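SH2 domain-containing protein 3C (Homo sapiens, PDB 3T6G) acts as an adapter in integrin-mediated adhesion and cell migration, its C-terminal Ras-GEF-like domain adopting a closed form that precludes canonical nucleotide exchange but is required for BCAR1 binding. Local coordinates at residues M109-I114 with A158-L163; S120-A125 with R171-E176; K130-A135 with I179-K184; E164-T169 with K313-V318. The protein carries 2 engineered substitutions. All blocks are in the same frame, centred on the assembly; numbering follows the deposited sequence.

Interaction 1. Residues M109-I114 with A158-L163; sequences MLAVDI and AQISRL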
loop_
_atom_site.group_PDB
_atom_site.type_symbol
_atom_site.label_atom_id
_atom_site.label_comp_id
_atom_site.label_asym_id
_atom_site.label_seq_id
_atom_site.Cartn_x
_atom_site.Cartn_y
_atom_site.Cartn_z
ATOM N N MET A 109 -14.674 8.777 -0.255
ATOM C CA MET A 109 -14.910 10.186 0.052
ATOM C C MET A 109 -15.028 10.961 -1.249
ATOM O O MET A 109 -16.027 11.621 -1.494
ATOM C CB MET A 109 -13.738 10.748 0.881
ATOM C CG MET A 109 -13.769 12.268 1.111
ATOM S SD MET A 109 -15.030 12.595 2.335
ATOM C CE MET A 109 -14.502 14.193 2.950
ATOM N N LEU A 110 -13.987 10.876 -2.075
ATOM C CA LEU A 110 -13.985 11.507 -3.381
ATOM C C LEU A 110 -15.198 11.080 -4.244
ATOM O O LEU A 110 -15.811 11.915 -4.899
ATOM C CB LEU A 110 -12.647 11.252 -4.101
ATOM C CG LEU A 110 -11.509 11.866 -3.278
ATOM C CD1 LEU A 110 -10.138 11.729 -3.920
ATOM C CD2 LEU A 110 -11.832 13.325 -3.047
ATOM N N ALA A 111 -15.552 9.797 -4.232
ATOM C CA ALA A 111 -16.677 9.336 -5.045
ATOM C C ALA A 111 -17.997 9.938 -4.566
ATOM O O ALA A 111 -18.864 10.272 -5.373
ATOM C CB ALA A 111 -16.755 7.823 -5.052
ATOM N N VAL A 112 -18.140 10.074 -3.252
ATOM C CA VAL A 112 -19.360 10.601 -2.660
ATOM C C VAL A 112 -19.556 12.104 -2.965
ATOM O O VAL A 112 -20.686 12.610 -3.051
ATOM C CB VAL A 112 -19.347 10.381 -1.138
ATOM C CG1 VAL A 112 -20.506 11.118 -0.463
ATOM C CG2 VAL A 112 -19.379 8.886 -0.821
ATOM N N ASP A 113 -18.450 12.818 -3.115
ATOM C CA ASP A 113 -18.523 14.244 -3.350
ATOM C C ASP A 113 -19.067 14.373 -4.750
ATOM O O ASP A 113 -19.971 15.164 -5.016
ATOM C CB ASP A 113 -17.129 14.860 -3.264
ATOM C CG ASP A 113 -17.149 16.366 -3.391
ATOM O OD1 ASP A 113 -18.096 16.977 -2.858
ATOM O OD2 ASP A 113 -16.213 16.931 -4.009
ATOM N N ILE A 114 -18.526 13.544 -5.636
ATOM C CA ILE A 114 -18.954 13.513 -7.023
ATOM C C ILE A 114 -20.434 13.159 -7.185
ATOM O O ILE A 114 -21.172 13.868 -7.866
ATOM C CB ILE A 114 -18.081 12.585 -7.854
ATOM C CG1 ILE A 114 -16.659 13.141 -7.875
ATOM C CG2 ILE A 114 -18.651 12.470 -9.264
ATOM C CD1 ILE A 114 -15.691 12.439 -8.771
ATOM N N ALA A 158 -17.038 1.447 -10.291
ATOM C CA ALA A 158 -18.088 1.217 -11.274
ATOM C C ALA A 158 -19.122 2.327 -11.158
ATOM O O ALA A 158 -19.657 2.804 -12.159
ATOM C CB ALA A 158 -18.741 -0.158 -11.083
ATOM N N GLN A 159 -19.380 2.757 -9.929
ATOM C CA GLN A 159 -20.458 3.703 -9.677
ATOM C C GLN A 159 -20.187 5.085 -10.285
ATOM O O GLN A 159 -21.117 5.871 -10.505
ATOM C CB GLN A 159 -20.730 3.817 -8.177
ATOM C CG GLN A 159 -21.374 2.598 -7.564
ATOM C CD GLN A 159 -20.355 1.618 -6.995
ATOM O OE1 GLN A 159 -19.227 1.501 -7.487
ATOM N NE2 GLN A 159 -20.755 0.905 -5.948
ATOM N N ILE A 160 -18.913 5.379 -10.544
ATOM C CA ILE A 160 -18.541 6.661 -11.128
ATOM C C ILE A 160 -18.359 6.529 -12.633
ATOM O O ILE A 160 -18.709 7.431 -13.391
ATOM C CB ILE A 160 -17.247 7.250 -10.490
ATOM C CG1 ILE A 160 -17.487 7.648 -9.023
ATOM C CG2 ILE A 160 -16.756 8.453 -11.274
ATOM C CD1 ILE A 160 -18.840 8.286 -8.805
ATOM N N SER A 161 -17.832 5.396 -13.071
ATOM C CA SER A 161 -17.460 5.250 -14.468
ATOM C C SER A 161 -18.669 4.995 -15.360
ATOM O O SER A 161 -18.564 5.094 -16.569
ATOM C CB SER A 161 -16.387 4.176 -14.647
ATOM O OG SER A 161 -16.865 2.917 -14.235
ATOM N N ARG A 162 -19.818 4.708 -14.752
ATOM C CA ARG A 162 -21.076 4.526 -15.481
ATOM C C ARG A 162 -21.897 5.813 -15.609
ATOM O O ARG A 162 -23.023 5.776 -16.111
ATOM C CB ARG A 162 -21.957 3.512 -14.764
ATOM C CG ARG A 162 -22.113 3.854 -13.281
ATOM C CD ARG A 162 -23.395 3.305 -12.713
ATOM N NE ARG A 162 -24.567 3.911 -13.331
ATOM C CZ ARG A 162 -25.678 3.234 -13.579
ATOM N NH1 ARG A 162 -25.733 1.948 -13.266
ATOM N NH2 ARG A 162 -26.720 3.825 -14.140
ATOM N N LEU A 163 -21.372 6.944 -15.147
ATOM C CA LEU A 163 -22.117 8.190 -15.292
ATOM C C LEU A 163 -21.898 8.721 -16.711
ATOM O O LEU A 163 -21.086 9.629 -16.947
ATOM C CB LEU A 163 -21.685 9.190 -14.241
ATOM C CG LEU A 163 -21.842 8.716 -12.795
ATOM C CD1 LEU A 163 -21.145 9.698 -11.865
ATOM C CD2 LEU A 163 -23.301 8.536 -12.389
#
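In the all-helical, C-terminal Cdc25-homology domain of this adapter protein, buried Ala111 and Ile114 on the long helix 93-115 receive a single aliphatic side chain, Ile160 of the short helix 158-161. The two receiving residues are three positions apart (i, i+3) and so lie on one face of the long helix. The backbones come nearest at these residues, with Ala111 CA and Ile160 CA 6.9 Å apart. Ile160 does the reaching. Its CG1 stands beside its own backbone N (chi1 -67°), and this turns the longer branch toward the other helix, where CG1 lies 4.0 Å from Ala111 CB. The terminal methyl CD1 goes on past that small residue: it lies 4.0 Å from Ala111 O and, at its other neighbour, 4.2 Å from Ile114 CG2, methyl to methyl. Met157 touches Ala111 as well. The short helix is fastened elsewhere: the carbonyl of Ile160 accepts from Trp167 NE1, and Gln159 bonds to Asp304 and Ser311 of helix 296-314. On the long helix, Asp113 forms a salt bridge with Lys42. Between the segments themselves no hydrogen bond is made, so their cohesion here rests on dispersion and the exclusion of water, which constrain distance and shape rather than direction.

Interaction 2. Residues S120-A125 with R171-E176; sequences SAEERA and RQRHTE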
loop_
_atom_site.group_PDB
_atom_site.type_symbol
_atom_site.label_atom_id
_atom_site.label_comp_id
_atom_site.label_asym_id
_atom_site.label_seq_id
_atom_site.Cartn_x
_atom_site.Cartn_y
_atom_site.Cartn_z
ATOM N N SER A 120 -26.295 18.911 -12.057
ATOM C CA SER A 120 -26.488 18.469 -13.426
ATOM C C SER A 120 -25.243 17.742 -13.885
ATOM O O SER A 120 -24.181 17.891 -13.293
ATOM C CB SER A 120 -26.762 19.665 -14.342
ATOM O OG SER A 120 -25.632 20.518 -14.433
ATOM N N ALA A 121 -25.372 16.952 -14.939
ATOM C CA ALA A 121 -24.233 16.240 -15.482
ATOM C C ALA A 121 -23.154 17.255 -15.813
ATOM O O ALA A 121 -21.965 16.959 -15.758
ATOM C CB ALA A 121 -24.638 15.449 -16.718
ATOM N N GLU A 122 -23.572 18.468 -16.141
ATOM C CA GLU A 122 -22.624 19.512 -16.539
ATOM C C GLU A 122 -21.741 20.046 -15.386
ATOM O O GLU A 122 -20.537 20.237 -15.564
ATOM C CB GLU A 122 -23.378 20.644 -17.204
ATOM C CG GLU A 122 -22.540 21.516 -18.097
ATOM C CD GLU A 122 -23.399 22.511 -18.865
ATOM O OE1 GLU A 122 -23.607 23.625 -18.326
ATOM O OE2 GLU A 122 -23.873 22.159 -19.982
ATOM N N GLU A 123 -22.337 20.298 -14.220
ATOM C CA GLU A 123 -21.550 20.618 -13.020
ATOM C C GLU A 123 -20.683 19.448 -12.590
ATOM O O GLU A 123 -19.493 19.621 -12.287
ATOM C CB GLU A 123 -22.452 20.968 -11.839
ATOM C CG GLU A 123 -23.092 22.330 -11.904
ATOM C CD GLU A 123 -24.066 22.536 -10.767
ATOM O OE1 GLU A 123 -23.697 22.213 -9.602
ATOM O OE2 GLU A 123 -25.204 22.997 -11.051
ATOM N N ARG A 124 -21.303 18.268 -12.525
ATOM C CA ARG A 124 -20.595 17.039 -12.214
ATOM C C ARG A 124 -19.371 16.823 -13.104
ATOM O O ARG A 124 -18.302 16.476 -12.600
ATOM C CB ARG A 124 -21.526 15.858 -12.344
ATOM C CG ARG A 124 -22.141 15.430 -11.053
ATOM C CD ARG A 124 -22.306 13.932 -11.086
ATOM N NE ARG A 124 -23.015 13.537 -12.286
ATOM C CZ ARG A 124 -24.290 13.839 -12.511
ATOM N NH1 ARG A 124 -24.969 14.530 -11.604
ATOM N NH2 ARG A 124 -24.885 13.437 -13.631
ATOM N N ALA A 125 -19.517 17.025 -14.413
ATOM C CA ALA A 125 -18.384 16.881 -15.321
ATOM C C ALA A 125 -17.229 17.764 -14.889
ATOM O O ALA A 125 -16.085 17.323 -14.852
ATOM C CB ALA A 125 -18.787 17.200 -16.785
ATOM N N ARG A 171 -16.016 14.885 -22.034
ATOM C CA ARG A 171 -15.376 14.766 -23.332
ATOM C C ARG A 171 -15.644 16.011 -24.174
ATOM O O ARG A 171 -14.791 16.444 -24.954
ATOM C CB ARG A 171 -15.895 13.519 -24.045
ATOM C CG ARG A 171 -14.842 12.457 -24.312
ATOM C CD ARG A 171 -15.473 11.080 -24.457
ATOM N NE ARG A 171 -15.330 10.311 -23.224
ATOM C CZ ARG A 171 -16.191 9.388 -22.804
ATOM N NH1 ARG A 171 -17.285 9.115 -23.518
ATOM N NH2 ARG A 171 -15.952 8.745 -21.661
ATOM N N GLN A 172 -16.829 16.593 -24.005
ATOM C CA GLN A 172 -17.223 17.777 -24.769
ATOM C C GLN A 172 -16.573 19.049 -24.253
ATOM O O GLN A 172 -16.010 19.822 -25.024
ATOM C CB GLN A 172 -18.740 17.949 -24.747
ATOM C CG GLN A 172 -19.466 17.162 -25.829
ATOM C CD GLN A 172 -20.956 17.043 -25.559
ATOM O OE1 GLN A 172 -21.494 17.670 -24.634
ATOM N NE2 GLN A 172 -21.628 16.224 -26.355
ATOM N N ARG A 173 -16.642 19.241 -22.939
ATOM C CA ARG A 173 -16.304 20.512 -22.320
ATOM C C ARG A 173 -14.906 20.571 -21.726
ATOM O O ARG A 173 -14.340 21.652 -21.551
ATOM C CB ARG A 173 -17.323 20.826 -21.228
ATOM C CG ARG A 173 -18.713 21.088 -21.757
ATOM C CD ARG A 173 -19.708 21.261 -20.627
ATOM N NE ARG A 173 -19.601 22.563 -19.971
ATOM C CZ ARG A 173 -20.047 23.711 -20.483
ATOM N NH1 ARG A 173 -20.637 23.736 -21.683
ATOM N NH2 ARG A 173 -19.899 24.840 -19.794
ATOM N N HIS A 174 -14.362 19.409 -21.396
ATOM C CA HIS A 174 -13.060 19.337 -20.753
ATOM C C HIS A 174 -12.196 18.363 -21.514
ATOM O O HIS A 174 -11.669 17.392 -20.968
ATOM C CB HIS A 174 -13.218 18.902 -19.304
ATOM C CG HIS A 174 -14.261 19.679 -18.573
ATOM N ND1 HIS A 174 -14.036 20.951 -18.089
ATOM C CD2 HIS A 174 -15.545 19.379 -18.268
ATOM C CE1 HIS A 174 -15.126 21.386 -17.485
ATOM N NE2 HIS A 174 -16.060 20.458 -17.589
ATOM N N THR A 175 -12.038 18.647 -22.792
ATOM C CA THR A 175 -11.415 17.692 -23.671
ATOM C C THR A 175 -9.981 17.356 -23.251
ATOM O O THR A 175 -9.595 16.183 -23.263
ATOM C CB THR A 175 -11.480 18.161 -25.114
ATOM O OG1 THR A 175 -12.833 18.538 -25.412
ATOM C CG2 THR A 175 -11.024 17.048 -26.031
ATOM N N GLU A 176 -9.198 18.362 -22.875
ATOM C CA GLU A 176 -7.840 18.081 -22.417
ATOM C C GLU A 176 -7.849 17.152 -21.215
ATOM O O GLU A 176 -7.077 16.202 -21.151
ATOM C CB GLU A 176 -7.066 19.351 -22.089
ATOM C CG GLU A 176 -6.358 19.949 -23.293
ATOM C CD GLU A 176 -5.126 20.754 -22.911
ATOM O OE1 GLU A 176 -4.660 20.626 -21.753
ATOM O OE2 GLU A 176 -4.626 21.513 -23.773
HETATM O O HOH W 1 -18.856 21.261 -17.187
#
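Arg173 reaches across to Glu122 along the length of its side chain. Its CB sits above one face of the His174 ring, near the rim. The chain runs out straight to CD, which lies 3.8 Å from Glu122 CG; the bend at chi3 (76°) then swings NE to 3.6 Å from that same CG. NE also donates to a water. Beyond it, CZ has Glu122 CD 3.9 Å above the centre of the guanidinium, the two flat groups stacked only 13° from parallel. At the tip, NH1 and Glu122 OE2 form a long salt bridge of 4.0 Å; the oxygen lies well out of the guanidinium plane, and charge alone links them. The contact joins the first turn of helix 121-140, N-capped by Ser120 through a weak bond from Glu123 N, to the break at His174, where helix 164-173 gives way to helix 175-193. The same water donates to Glu122 O (2.6 Å) and pairs with His174 NE2 (2.9 Å). Were His174 an alanine, that water would probably lose one of its three partners and a gap would open beside Ala125. The imidazole packs against Ala125, its CD2 4.2 Å from Ala125 CB, and stacks on the ring of His129.

Interaction 3. Residues K130-A135 with I179-K184; sequences KTIQLA and ILYEKK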
loop_
_atom_site.group_PDB
_atom_site.type_symbol
_atom_site.label_atom_id
_atom_site.label_comp_id
_atom_site.label_asym_id
_atom_site.label_seq_id
_atom_site.Cartn_x
_atom_site.Cartn_y
_atom_site.Cartn_z
ATOM N N LYS A 130 -11.968 18.170 -12.202
ATOM C CA LYS A 130 -11.129 18.693 -11.149
ATOM C C LYS A 130 -10.540 17.538 -10.337
ATOM O O LYS A 130 -9.381 17.585 -9.920
ATOM C CB LYS A 130 -11.940 19.623 -10.253
ATOM C CG LYS A 130 -11.087 20.421 -9.292
ATOM C CD LYS A 130 -11.920 20.976 -8.168
ATOM C CE LYS A 130 -11.050 21.767 -7.222
ATOM N NZ LYS A 130 -11.794 21.995 -5.967
ATOM N N THR A 131 -11.333 16.496 -10.116
ATOM C CA THR A 131 -10.789 15.277 -9.530
ATOM C C THR A 131 -9.591 14.745 -10.337
ATOM O O THR A 131 -8.576 14.376 -9.769
ATOM C CB THR A 131 -11.840 14.197 -9.433
ATOM O OG1 THR A 131 -12.961 14.702 -8.707
ATOM C CG2 THR A 131 -11.276 13.012 -8.693
ATOM N N ILE A 132 -9.712 14.732 -11.660
ATOM C CA ILE A 132 -8.613 14.364 -12.554
ATOM C C ILE A 132 -7.402 15.290 -12.429
ATOM O O ILE A 132 -6.263 14.828 -12.401
ATOM C CB ILE A 132 -9.105 14.311 -14.038
ATOM C CG1 ILE A 132 -9.965 13.072 -14.258
ATOM C CG2 ILE A 132 -7.941 14.328 -15.047
ATOM C CD1 ILE A 132 -10.962 13.243 -15.389
ATOM N N GLN A 133 -7.648 16.594 -12.378
ATOM C CA GLN A 133 -6.592 17.555 -12.101
ATOM C C GLN A 133 -5.914 17.223 -10.754
ATOM O O GLN A 133 -4.685 17.248 -10.645
ATOM C CB GLN A 133 -7.153 18.983 -12.094
ATOM C CG GLN A 133 -7.574 19.540 -13.481
ATOM O OE1 GLN A 133 -8.674 21.477 -12.524
ATOM N NE2 GLN A 133 -7.430 21.802 -14.367
ATOM N N LEU A 134 -6.703 16.897 -9.733
ATOM C CA LEU A 134 -6.116 16.468 -8.468
ATOM C C LEU A 134 -5.199 15.251 -8.671
ATOM O O LEU A 134 -4.091 15.204 -8.132
ATOM C CB LEU A 134 -7.181 16.157 -7.406
ATOM C CG LEU A 134 -6.610 15.538 -6.114
ATOM C CD1 LEU A 134 -5.379 16.310 -5.635
ATOM C CD2 LEU A 134 -7.646 15.410 -4.972
ATOM N N ALA A 135 -5.652 14.266 -9.441
ATOM C CA ALA A 135 -4.834 13.082 -9.669
ATOM C C ALA A 135 -3.586 13.415 -10.476
ATOM O O ALA A 135 -2.521 12.850 -10.235
ATOM C CB ALA A 135 -5.628 11.975 -10.331
ATOM N N ILE A 179 -8.682 13.354 -22.043
ATOM C CA ILE A 179 -7.562 12.705 -22.728
ATOM C C ILE A 179 -6.455 12.396 -21.731
ATOM O O ILE A 179 -5.889 11.297 -21.714
ATOM C CB ILE A 179 -6.969 13.586 -23.856
ATOM C CG1 ILE A 179 -8.044 13.986 -24.863
ATOM C CG2 ILE A 179 -5.861 12.851 -24.609
ATOM C CD1 ILE A 179 -7.485 14.771 -26.025
ATOM N N LEU A 180 -6.154 13.381 -20.898
ATOM C CA LEU A 180 -5.126 13.232 -19.893
ATOM C C LEU A 180 -5.382 11.946 -19.091
ATOM O O LEU A 180 -4.486 11.105 -18.927
ATOM C CB LEU A 180 -5.121 14.458 -18.990
ATOM C CG LEU A 180 -3.979 14.489 -17.976
ATOM C CD1 LEU A 180 -2.694 14.812 -18.706
ATOM C CD2 LEU A 180 -4.244 15.499 -16.848
ATOM N N TYR A 181 -6.624 11.793 -18.634
ATOM C CA TYR A 181 -7.052 10.631 -17.868
ATOM C C TYR A 181 -6.882 9.319 -18.637
ATOM O O TYR A 181 -6.234 8.388 -18.146
ATOM C CB TYR A 181 -8.510 10.798 -17.453
ATOM C CG TYR A 181 -9.037 9.666 -16.618
ATOM C CD1 TYR A 181 -8.577 9.461 -15.337
ATOM C CD2 TYR A 181 -10.005 8.802 -17.106
ATOM C CE1 TYR A 181 -9.061 8.411 -14.560
ATOM C CE2 TYR A 181 -10.497 7.746 -16.334
ATOM C CZ TYR A 181 -10.020 7.560 -15.063
ATOM O OH TYR A 181 -10.496 6.531 -14.282
ATOM N N GLU A 182 -7.460 9.256 -19.844
ATOM C CA GLU A 182 -7.509 8.020 -20.624
ATOM C C GLU A 182 -6.157 7.633 -21.171
ATOM O O GLU A 182 -5.826 6.445 -21.273
ATOM C CB GLU A 182 -8.477 8.147 -21.804
ATOM C CG GLU A 182 -9.928 8.011 -21.417
ATOM C CD GLU A 182 -10.236 6.667 -20.787
ATOM O OE1 GLU A 182 -9.696 5.650 -21.282
ATOM O OE2 GLU A 182 -11.017 6.635 -19.803
ATOM N N LYS A 183 -5.384 8.647 -21.539
ATOM C CA LYS A 183 -4.186 8.435 -22.333
ATOM C C LYS A 183 -2.882 8.630 -21.561
ATOM O O LYS A 183 -1.820 8.248 -22.042
ATOM C CB LYS A 183 -4.219 9.340 -23.572
ATOM C CG LYS A 183 -5.253 8.922 -24.629
ATOM C CD LYS A 183 -4.859 7.620 -25.327
ATOM C CE LYS A 183 -5.833 7.250 -26.436
ATOM N NZ LYS A 183 -5.449 5.973 -27.121
ATOM N N LYS A 184 -2.950 9.227 -20.375
ATOM C CA LYS A 184 -1.731 9.469 -19.602
ATOM C C LYS A 184 -1.778 8.813 -18.237
ATOM O O LYS A 184 -0.946 7.968 -17.920
ATOM C CB LYS A 184 -1.474 10.969 -19.446
ATOM C CG LYS A 184 -1.280 11.706 -20.772
ATOM C CD LYS A 184 -0.003 11.287 -21.483
ATOM C CE LYS A 184 0.072 11.889 -22.876
ATOM N NZ LYS A 184 1.060 11.166 -23.737
#
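Two different first torsions bring Ile132 and Tyr181 together. In Ile132 the longer branch, CG1, stands beside the backbone N (chi1 -73°), whereas Tyr181 carries its ring trans to the backbone N (chi1 -178°). The two side chains then cross at about a right angle, so that the isoleucine meets the root of the tyrosine rather than its hydroxyl end. Ile132 CG1 lies 4.0 Å from Tyr181 CD1, on the near part of the ring. The methyl at the end of that branch, Ile132 CD1, rests at the same 4.0 Å from Tyr181 CB. The shorter branch serves a second partner: Ile132 CG2 comes to 4.3 Å from Leu180 CD2, at the more open side of the contact. One branched residue thus divides itself between two consecutive residues of the facing helix. This is helix-to-helix packing within the Ras-GEF domain, uniting the middle of helix 121-140 with helix 175-193, whose backbone widens into a pi-type turn at 180-184. The helices come near each other here, Ile132 CA lying 6.7 Å from Tyr181 CA. Helix 145-155 supplies a third wall: its Met152 and Leu155 touch Tyr181, while Leu155 and Val151 touch Thr131 and Ala135 of helix 121-140. Other residues of segment 130-135 face helix 50-64, with Gln133 against Ala50 and Leu134 against Ala54. Just before that helix, the carbonyl of Val48 accepts a hydrogen bond from the ammonium group of Lys130.

Interaction 4. Residues E164-T169 with K313-V318; sequences EQTWVT and KLEPAV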
loop_
_atom_site.group_PDB
_atom_site.type_symbol
_atom_site.label_atom_id
_atom_site.label_comp_id
_atom_site.label_asym_id
_atom_site.label_seq_id
_atom_site.Cartn_x
_atom_site.Cartn_y
_atom_site.Cartn_z
ATOM N N GLU A 164 -22.616 8.116 -17.658
ATOM C CA GLU A 164 -22.329 8.318 -19.060
ATOM C C GLU A 164 -22.524 9.767 -19.462
ATOM O O GLU A 164 -21.700 10.335 -20.184
ATOM C CB GLU A 164 -23.205 7.421 -19.914
ATOM C CG GLU A 164 -22.707 7.305 -21.344
ATOM C CD GLU A 164 -23.674 6.566 -22.212
ATOM O OE1 GLU A 164 -23.444 6.500 -23.439
ATOM O OE2 GLU A 164 -24.674 6.059 -21.660
ATOM N N GLN A 165 -23.625 10.358 -19.001
ATOM C CA GLN A 165 -23.883 11.768 -19.254
ATOM C C GLN A 165 -22.692 12.592 -18.801
ATOM O O GLN A 165 -22.244 13.474 -19.535
ATOM C CB GLN A 165 -25.151 12.250 -18.538
ATOM C CG GLN A 165 -26.471 11.772 -19.160
ATOM C CD GLN A 165 -27.683 12.478 -18.560
ATOM O OE1 GLN A 165 -27.740 13.708 -18.514
ATOM N NE2 GLN A 165 -28.645 11.701 -18.080
ATOM N N THR A 166 -22.176 12.294 -17.600
ATOM C CA THR A 166 -21.038 13.035 -17.044
ATOM C C THR A 166 -19.767 12.860 -17.889
ATOM O O THR A 166 -19.095 13.838 -18.214
ATOM C CB THR A 166 -20.751 12.638 -15.572
ATOM O OG1 THR A 166 -21.970 12.653 -14.813
ATOM C CG2 THR A 166 -19.752 13.592 -14.942
ATOM N N TRP A 167 -19.445 11.620 -18.257
ATOM C CA TRP A 167 -18.264 11.359 -19.095
ATOM C C TRP A 167 -18.345 11.942 -20.513
ATOM O O TRP A 167 -17.368 12.517 -21.007
ATOM C CB TRP A 167 -17.926 9.861 -19.140
ATOM C CG TRP A 167 -17.471 9.410 -17.841
ATOM C CD1 TRP A 167 -18.231 8.860 -16.854
ATOM C CD2 TRP A 167 -16.144 9.526 -17.319
ATOM N NE1 TRP A 167 -17.451 8.609 -15.751
ATOM C CE2 TRP A 167 -16.160 9.012 -16.010
ATOM C CE3 TRP A 167 -14.934 10.015 -17.836
ATOM C CZ2 TRP A 167 -15.019 8.965 -15.202
ATOM C CZ3 TRP A 167 -13.800 9.965 -17.042
ATOM C CH2 TRP A 167 -13.847 9.442 -15.735
ATOM N N VAL A 168 -19.493 11.785 -21.169
ATOM C CA VAL A 168 -19.685 12.391 -22.483
ATOM C C VAL A 168 -19.443 13.899 -22.392
ATOM O O VAL A 168 -18.669 14.470 -23.162
ATOM C CB VAL A 168 -21.102 12.153 -23.029
ATOM C CG1 VAL A 168 -21.404 13.152 -24.132
ATOM C CG2 VAL A 168 -21.268 10.717 -23.526
ATOM N N THR A 169 -20.094 14.540 -21.427
ATOM C CA THR A 169 -19.938 15.974 -21.271
ATOM C C THR A 169 -18.527 16.388 -20.831
ATOM O O THR A 169 -18.089 17.500 -21.157
ATOM C CB THR A 169 -21.086 16.612 -20.432
ATOM O OG1 THR A 169 -20.648 17.836 -19.832
ATOM C CG2 THR A 169 -21.563 15.679 -19.383
ATOM N N LYS A 313 -29.832 7.023 -9.179
ATOM C CA LYS A 313 -30.759 8.138 -9.003
ATOM C C LYS A 313 -30.305 9.284 -9.871
ATOM O O LYS A 313 -31.112 9.972 -10.499
ATOM C CB LYS A 313 -30.774 8.610 -7.552
ATOM C CG LYS A 313 -31.466 7.666 -6.590
ATOM C CD LYS A 313 -32.905 8.100 -6.300
ATOM C CE LYS A 313 -33.527 7.221 -5.209
ATOM N NZ LYS A 313 -34.878 7.683 -4.781
ATOM N N LEU A 314 -28.995 9.492 -9.889
ATOM C CA LEU A 314 -28.410 10.556 -10.682
ATOM C C LEU A 314 -28.644 10.302 -12.165
ATOM O O LEU A 314 -29.354 11.059 -12.823
ATOM C CB LEU A 314 -26.921 10.667 -10.387
ATOM C CG LEU A 314 -26.489 11.949 -9.690
ATOM C CD1 LEU A 314 -27.556 12.453 -8.736
ATOM C CD2 LEU A 314 -25.184 11.712 -8.970
ATOM N N GLU A 315 -28.041 9.238 -12.687
ATOM C CA GLU A 315 -28.245 8.845 -14.082
ATOM C C GLU A 315 -28.803 7.424 -14.162
ATOM O O GLU A 315 -28.042 6.467 -14.226
ATOM C CB GLU A 315 -26.941 8.968 -14.886
ATOM C CG GLU A 315 -26.231 10.311 -14.697
ATOM C CD GLU A 315 -25.011 10.476 -15.591
ATOM O OE1 GLU A 315 -24.917 9.756 -16.607
ATOM O OE2 GLU A 315 -24.146 11.331 -15.275
ATOM N N PRO A 316 -30.144 7.291 -14.167
ATOM C CA PRO A 316 -30.845 5.998 -14.208
ATOM C C PRO A 316 -30.456 5.137 -15.411
ATOM O O PRO A 316 -30.195 5.679 -16.493
ATOM C CB PRO A 316 -32.317 6.404 -14.316
ATOM C CG PRO A 316 -32.369 7.771 -13.678
ATOM C CD PRO A 316 -31.090 8.422 -14.119
ATOM N N ALA A 317 -30.437 3.817 -15.206
ATOM C CA ALA A 317 -30.035 2.845 -16.230
ATOM C C ALA A 317 -31.164 2.398 -17.177
ATOM O O ALA A 317 -30.984 2.393 -18.390
ATOM C CB ALA A 317 -29.397 1.625 -15.566
ATOM N N VAL A 318 -32.308 2.020 -16.605
ATOM C CA VAL A 318 -33.478 1.516 -17.337
ATOM C C VAL A 318 -33.230 1.070 -18.781
ATOM O O VAL A 318 -34.048 0.362 -19.373
ATOM C CB VAL A 318 -34.634 2.528 -17.322
ATOM C CG1 VAL A 318 -35.778 2.025 -18.190
ATOM C CG2 VAL A 318 -35.099 2.775 -15.895
#
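The carboxylate of Glu315 grips the first turn of helix 164-173 with both oxygens. OE1 accepts from Gln165 N at 2.8 Å, and OE2 accepts from Thr166 N at 3.2 Å; both bonds are bent, with an N-H...O angle of 137°. Each of these N-H donors comes in on the syn side of its oxygen, Gln165 N lying 22° out of the carboxylate plane. A second grip on OE2 is shorter: Thr166 OG1 donates to it at 2.6 Å, nearly along the C-O axis. Alongside, Gln165 CB packs 3.2 Å from Glu315 OE1. Glu315 gets there with its CG beside the backbone N (chi1 -49°) and an extended chain beyond. Set at a helix N-terminus, the carboxylate probably gains from the positive end of the helix dipole. Farther out, Arg124 fixes the pair, its NH2 forming a salt bridge to Glu315 OE2 and its NE bonding to Thr166 OG1, while Arg162 holds the Glu315 carbonyl. A change of Glu315 to alanine would probably leave the N-H groups of Gln165 and Thr166 and the Thr166 hydroxyl without their acceptor, and the charge of Arg124 without its mate. The carboxylate thus ties the end of helix 296-314, which Glu315 follows, to helix 164-173. Helix 121-140 lies against both, Ala121, Ala125 and Leu128 meeting segment 164-169 and Arg124 meeting Leu314.

The four contacts show two chemistries in one helical domain. Interactions 1 and 3 are buried and apolar, each centred on one isoleucine that meets two residues of the facing segment. Interactions 2 and 4 are partly buried and nearer the surface; the first uses charge and water, while the second keeps a buried carboxylate satisfied by N-H groups, a hydroxyl and an arginine. Interactions 2 and 3 join helix 121-140 to the helix 175-193 region at successive places. Arg124 ties interaction 2 to interaction 4, while Trp167 links interaction 4 to interactions 1 and 3, through its indole NH and its ring respectively. Ile114 also meets Thr131, so the two apolar contacts adjoin.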